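Local coordinates for kappa-carrageenase (Pseudoalteromonas carrageenovora, PDB 1DYP), which cleaves internal beta-1,4 linkages of kappa-carrageenan, between D-galactose 4-sulfate and 3,6-anhydro-D-galactose, with a tunnel-shaped active site in its GH16 catalytic domain, at residues L227-G232 / D263-W268; A102-A107 / P115-Y120. The protein carries 1 engineered substitution. One frame throughout, in Å; residues are numbered along the deposited sequence.

Contact 1: L227-G232 / D263-W268. With CD (cadmium ion), chain C.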
loop_
_atom_site.group_PDB
_atom_site.type_symbol
_atom_site.label_atom_id
_atom_site.label_comp_id
_atom_site.label_asym_id
_atom_site.label_seq_id
_atom_site.Cartn_x
_atom_site.Cartn_y
_atom_site.Cartn_z
ATOM N N LEU A 227 4.778 -7.601 1.415
ATOM C CA LEU A 227 5.182 -6.199 1.376
ATOM C C LEU A 227 4.965 -5.669 -0.034
ATOM O O LEU A 227 5.457 -6.242 -1.006
ATOM C CB LEU A 227 6.647 -6.069 1.773
ATOM C CG LEU A 227 7.092 -4.645 2.094
ATOM C CD1 LEU A 227 6.227 -4.063 3.214
ATOM C CD2 LEU A 227 8.558 -4.677 2.501
ATOM N N THR A 228 4.255 -4.552 -0.134
ATOM C CA THR A 228 3.912 -4.008 -1.438
ATOM C C THR A 228 4.141 -2.516 -1.658
ATOM O O THR A 228 3.953 -1.696 -0.763
ATOM C CB THR A 228 2.425 -4.317 -1.724
ATOM O OG1 THR A 228 2.164 -5.692 -1.417
ATOM C CG2 THR A 228 2.076 -4.057 -3.178
ATOM N N LEU A 229 4.562 -2.189 -2.874
ATOM C CA LEU A 229 4.762 -0.813 -3.309
ATOM C C LEU A 229 3.865 -0.734 -4.540
ATOM O O LEU A 229 3.971 -1.562 -5.445
ATOM C CB LEU A 229 6.223 -0.569 -3.691
ATOM C CG LEU A 229 7.203 -0.537 -2.513
ATOM C CD1 LEU A 229 8.621 -0.815 -2.994
ATOM C CD2 LEU A 229 7.111 0.815 -1.820
ATOM N N SER A 230 2.956 0.232 -4.571
ATOM C CA SER A 230 2.059 0.334 -5.711
ATOM C C SER A 230 1.455 1.714 -5.795
ATOM O O SER A 230 1.474 2.467 -4.830
ATOM C CB SER A 230 0.930 -0.694 -5.586
ATOM O OG SER A 230 0.146 -0.443 -4.430
ATOM N N GLN A 231 0.920 2.046 -6.961
ATOM C CA GLN A 231 0.286 3.339 -7.139
ATOM C C GLN A 231 -1.138 3.111 -7.617
ATOM O O GLN A 231 -1.367 2.497 -8.660
ATOM C CB GLN A 231 1.066 4.189 -8.141
ATOM C CG GLN A 231 0.495 5.582 -8.310
ATOM C CD GLN A 231 1.498 6.551 -8.885
ATOM O OE1 GLN A 231 2.352 7.077 -8.168
ATOM N NE2 GLN A 231 1.411 6.786 -10.189
ATOM N N GLY A 232 -2.096 3.592 -6.835
ATOM C CA GLY A 232 -3.490 3.414 -7.195
ATOM C C GLY A 232 -4.117 4.661 -7.782
ATOM O O GLY A 232 -3.553 5.750 -7.708
ATOM N N ASP A 263 13.442 4.682 -3.936
ATOM C CA ASP A 263 14.892 4.566 -3.926
ATOM C C ASP A 263 15.279 3.220 -3.321
ATOM O O ASP A 263 16.218 2.566 -3.774
ATOM C CB ASP A 263 15.480 5.726 -3.116
ATOM C CG ASP A 263 16.997 5.767 -3.154
ATOM O OD1 ASP A 263 17.606 5.047 -3.968
ATOM O OD2 ASP A 263 17.580 6.545 -2.367
ATOM N N TYR A 264 14.539 2.801 -2.300
ATOM C CA TYR A 264 14.816 1.530 -1.651
ATOM C C TYR A 264 13.707 1.156 -0.689
ATOM O O TYR A 264 12.884 1.991 -0.307
ATOM C CB TYR A 264 16.147 1.602 -0.878
ATOM C CG TYR A 264 16.142 2.531 0.328
ATOM C CD1 TYR A 264 15.378 2.237 1.461
ATOM C CD2 TYR A 264 16.903 3.701 0.337
ATOM C CE1 TYR A 264 15.369 3.082 2.569
ATOM C CE2 TYR A 264 16.902 4.555 1.446
ATOM C CZ TYR A 264 16.133 4.237 2.553
ATOM O OH TYR A 264 16.120 5.073 3.646
ATOM N N VAL A 265 13.684 -0.120 -0.326
ATOM C CA VAL A 265 12.741 -0.640 0.652
ATOM C C VAL A 265 13.606 -1.553 1.517
ATOM O O VAL A 265 14.378 -2.364 1.004
ATOM C CB VAL A 265 11.570 -1.427 -0.001
ATOM C CG1 VAL A 265 12.096 -2.536 -0.900
ATOM C CG2 VAL A 265 10.667 -1.999 1.089
ATOM N N ARG A 266 13.512 -1.379 2.829
ATOM C CA ARG A 266 14.305 -2.174 3.756
ATOM C C ARG A 266 13.423 -2.732 4.853
ATOM O O ARG A 266 12.611 -2.014 5.430
ATOM C CB ARG A 266 15.410 -1.305 4.365
ATOM C CG ARG A 266 16.416 -0.825 3.335
ATOM C CD ARG A 266 17.263 0.322 3.845
ATOM N NE ARG A 266 18.161 0.804 2.800
ATOM C CZ ARG A 266 18.887 1.914 2.884
ATOM N NH1 ARG A 266 18.828 2.674 3.971
ATOM N NH2 ARG A 266 19.677 2.262 1.875
ATOM N N THR A 267 13.583 -4.021 5.132
ATOM C CA THR A 267 12.807 -4.684 6.170
ATOM C C THR A 267 13.756 -5.390 7.125
ATOM O O THR A 267 14.662 -6.101 6.694
ATOM C CB THR A 267 11.844 -5.714 5.563
ATOM O OG1 THR A 267 10.953 -5.051 4.658
ATOM C CG2 THR A 267 11.034 -6.397 6.654
ATOM N N TRP A 268 13.543 -5.177 8.419
ATOM C CA TRP A 268 14.373 -5.766 9.466
ATOM C C TRP A 268 13.524 -6.449 10.526
ATOM O O TRP A 268 12.377 -6.075 10.757
ATOM C CB TRP A 268 15.170 -4.694 10.204
ATOM C CG TRP A 268 16.239 -3.994 9.452
ATOM C CD1 TRP A 268 17.554 -4.357 9.363
ATOM C CD2 TRP A 268 16.124 -2.732 8.793
ATOM N NE1 TRP A 268 18.268 -3.385 8.702
ATOM C CE2 TRP A 268 17.414 -2.376 8.341
ATOM C CE3 TRP A 268 15.055 -1.859 8.547
ATOM C CZ2 TRP A 268 17.665 -1.185 7.656
ATOM C CZ3 TRP A 268 15.304 -0.675 7.868
ATOM C CH2 TRP A 268 16.600 -0.348 7.431
HETATM CD CD CD C . 18.335 2.821 -4.743
HETATM O O HOH W 1 20.424 2.060 -5.412
HETATM O O HOH W 2 19.286 2.726 -2.572
HETATM O O HOH W 3 19.866 4.825 -5.273
#

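Contact 2: A102-A107 / P115-Y120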
loop_
_atom_site.group_PDB
_atom_site.type_symbol
_atom_site.label_atom_id
_atom_site.label_comp_id
_atom_site.label_asym_id
_atom_site.label_seq_id
_atom_site.Cartn_x
_atom_site.Cartn_y
_atom_site.Cartn_z
ATOM N N ALA A 102 10.664 2.605 3.428
ATOM C CA ALA A 102 10.825 2.827 2.000
ATOM C C ALA A 102 11.097 4.310 1.801
ATOM O O ALA A 102 10.511 5.153 2.483
ATOM C CB ALA A 102 9.569 2.408 1.242
ATOM N N ARG A 103 12.015 4.615 0.894
ATOM C CA ARG A 103 12.371 5.994 0.577
ATOM C C ARG A 103 11.608 6.254 -0.709
ATOM O O ARG A 103 11.951 5.722 -1.765
ATOM C CB ARG A 103 13.880 6.111 0.367
ATOM C CG ARG A 103 14.346 7.532 0.153
ATOM C CD ARG A 103 15.721 7.754 0.754
ATOM N NE ARG A 103 16.098 9.159 0.684
ATOM C CZ ARG A 103 16.586 9.751 -0.402
ATOM N NH1 ARG A 103 16.770 9.060 -1.520
ATOM N NH2 ARG A 103 16.879 11.042 -0.371
ATOM N N ILE A 104 10.569 7.076 -0.605
ATOM C CA ILE A 104 9.679 7.341 -1.726
ATOM C C ILE A 104 9.495 8.796 -2.124
ATOM O O ILE A 104 9.529 9.696 -1.292
ATOM C CB ILE A 104 8.273 6.772 -1.399
ATOM C CG1 ILE A 104 8.365 5.263 -1.174
ATOM C CG2 ILE A 104 7.282 7.116 -2.504
ATOM C CD1 ILE A 104 7.123 4.661 -0.550
ATOM N N LYS A 105 9.286 8.995 -3.421
ATOM C CA LYS A 105 9.013 10.305 -3.989
ATOM C C LYS A 105 7.651 10.117 -4.644
ATOM O O LYS A 105 7.467 9.205 -5.448
ATOM C CB LYS A 105 10.061 10.658 -5.037
ATOM C CG LYS A 105 9.865 11.996 -5.714
ATOM C CD LYS A 105 11.048 12.203 -6.637
ATOM C CE LYS A 105 10.989 13.481 -7.410
ATOM N NZ LYS A 105 12.235 13.565 -8.222
ATOM N N GLY A 106 6.691 10.959 -4.281
ATOM C CA GLY A 106 5.360 10.837 -4.843
ATOM C C GLY A 106 5.269 11.237 -6.302
ATOM O O GLY A 106 6.202 11.820 -6.859
ATOM N N ALA A 107 4.145 10.905 -6.929
ATOM C CA ALA A 107 3.913 11.253 -8.329
ATOM C C ALA A 107 3.636 12.752 -8.385
ATOM O O ALA A 107 3.045 13.309 -7.463
ATOM C CB ALA A 107 2.722 10.470 -8.875
ATOM N N PRO A 115 0.411 7.038 -4.302
ATOM C CA PRO A 115 1.573 6.165 -4.121
ATOM C C PRO A 115 1.322 5.467 -2.789
ATOM O O PRO A 115 0.855 6.098 -1.834
ATOM C CB PRO A 115 2.736 7.147 -4.030
ATOM C CG PRO A 115 2.288 8.280 -4.895
ATOM C CD PRO A 115 0.829 8.432 -4.523
ATOM N N ALA A 116 1.626 4.179 -2.716
ATOM C CA ALA A 116 1.387 3.442 -1.490
ATOM C C ALA A 116 2.489 2.449 -1.163
ATOM O O ALA A 116 3.069 1.823 -2.050
ATOM C CB ALA A 116 0.049 2.702 -1.584
ATOM N N PHE A 117 2.771 2.338 0.128
ATOM C CA PHE A 117 3.745 1.399 0.656
ATOM C C PHE A 117 2.901 0.721 1.722
ATOM O O PHE A 117 2.453 1.355 2.678
ATOM C CB PHE A 117 4.944 2.139 1.256
ATOM C CG PHE A 117 5.947 1.240 1.926
ATOM C CD1 PHE A 117 6.242 -0.021 1.411
ATOM C CD2 PHE A 117 6.617 1.672 3.062
ATOM C CE1 PHE A 117 7.191 -0.840 2.021
ATOM C CE2 PHE A 117 7.569 0.867 3.680
ATOM C CZ PHE A 117 7.857 -0.393 3.160
ATOM N N TRP A 118 2.661 -0.569 1.539
ATOM C CA TRP A 118 1.799 -1.297 2.450
ATOM C C TRP A 118 2.073 -2.787 2.398
ATOM O O TRP A 118 2.974 -3.242 1.699
ATOM C CB TRP A 118 0.340 -1.023 2.062
ATOM C CG TRP A 118 0.030 -1.342 0.615
ATOM C CD1 TRP A 118 0.670 -0.856 -0.489
ATOM C CD2 TRP A 118 -0.998 -2.213 0.127
ATOM N NE1 TRP A 118 0.108 -1.372 -1.634
ATOM C CE2 TRP A 118 -0.918 -2.209 -1.283
ATOM C CE3 TRP A 118 -1.981 -2.996 0.745
ATOM C CZ2 TRP A 118 -1.783 -2.958 -2.088
ATOM C CZ3 TRP A 118 -2.845 -3.742 -0.058
ATOM C CH2 TRP A 118 -2.737 -3.715 -1.458
HETATM N N MSE A 119 1.299 -3.543 3.159
HETATM C CA MSE A 119 1.440 -4.989 3.173
HETATM C C MSE A 119 0.070 -5.573 3.462
HETATM O O MSE A 119 -0.718 -5.001 4.221
HETATM C CB MSE A 119 2.469 -5.435 4.221
HETATM C CG MSE A 119 2.152 -5.048 5.658
HETATM SE SE MSE A 119 3.651 -5.371 6.845
HETATM C CE MSE A 119 4.487 -3.626 6.713
ATOM N N TYR A 120 -0.230 -6.700 2.836
ATOM C CA TYR A 120 -1.524 -7.316 3.039
ATOM C C TYR A 120 -1.443 -8.818 2.917
ATOM O O TYR A 120 -0.562 -9.358 2.248
ATOM C CB TYR A 120 -2.546 -6.767 2.033
ATOM C CG TYR A 120 -2.301 -7.139 0.583
ATOM C CD1 TYR A 120 -1.187 -6.658 -0.109
ATOM C CD2 TYR A 120 -3.211 -7.937 -0.109
ATOM C CE1 TYR A 120 -0.993 -6.957 -1.458
ATOM C CE2 TYR A 120 -3.027 -8.244 -1.454
ATOM C CZ TYR A 120 -1.920 -7.750 -2.123
ATOM O OH TYR A 120 -1.749 -8.042 -3.462
#

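Contact 1: L227-G232 / D263-W268
Strands 227-232 and 264-268 face each other antiparallel, their axes 9.9 Å apart at closest approach and 163° apart in direction. Each belongs to a different layer of the GH16 beta-sandwich (jelly roll), so the contact is made by side chains alone. Leu227, Leu229, Val265 and Thr267 all direct their CB into the space between the layers. With CG anti to the backbone nitrogen (chi1 -166°), Leu227 extends across the gap and passes Val265 in the opposite direction. Leu227 CD2 lies 3.7 Å from Val265 CG2. The same methyl also comes close to the hydroxyl of Thr267, with Leu227 CD2 to Thr267 OG1 at 3.2 Å. That buried OG1 is satisfied by a hydrogen bond to Arg19 O. Two residues on, CD1 of Leu229 rests 4.2 Å from Val265 CB. Tyr264 and Arg266 point away from the interface, and there the guanidinium of Arg266 lies flat over the Tyr264 ring while NE makes a salt bridge to Glu22. Where the chain turns its corner, Asp263 chelates cadmium: with chi1 -175° CG sits beside the carbonyl carbon, which lets OD1 and the backbone O reach the same ion. Glu22 O, Gly53 O and three waters complete the site, with Asp263 O 2.3 Å from the metal.

Contact 2: A102-A107 / P115-Y120
Tyr120 OH, held by Glu36 OE2 and Lys90 NZ, lies at the far end of strand 113-120, well away from segment 102-107; nearer its start, Phe117 and Pro115 pack against that segment across the interior of the GH16 beta-sandwich. The touching parts run 169° apart, the chain passing between layers. At the 102 end, Ala102 sets its CB over one face of the Phe117 ring, 3.6 Å from the centroid and 15° off the ring normal, a CH-pi contact. Phe117 extends its ring toward Ala102 because CG is anti to the backbone nitrogen (chi1 175°). Ile104 reaches the base of the Phe117 side chain, its CD1 3.8 Å from Phe117 CB. Since the Phe117 side chain also meets Leu229, Val265 and Val140, an alanine here would probably leave a gap between the layers and take from the Ala102 methyl the aromatic face it rests on. Trp118 lies on the other side of the strand, against the nucleophile Glu137 and the active-site residue Asp139, its NE1 hydrogen-bonded to Ser230 OG. The strand thus parts apolar interior from catalytic residues. Near the start of 115-120, Pro115 lays CG 4.0 Å from Gly106 CA and 3.8 Å from Ala107 N.

Overall arrangement
Both contacts are buried in the core and join the same two layers of the sandwich: strands 225-233 and 113-120 are neighbours on one side, 258-270 and 98-105 on the other. Within the first layer, Thr228 N lies 2.6 Å from Trp118 O, a probable hydrogen bond. Leu229 CD2 packs 3.4 Å from Phe117 CD1, which merges the two apolar patches. Their chemistry differs. Contact 1 meshes branched aliphatic side chains and a threonine hydroxyl, and supplies a cadmium ligand, Asp263, at its corner. Contact 2, whose residues are not among the ligands of that site, relies on an aromatic face and a proline ring; the side chain of its Pro115 is about 7 Å from that of the proton donor Glu142.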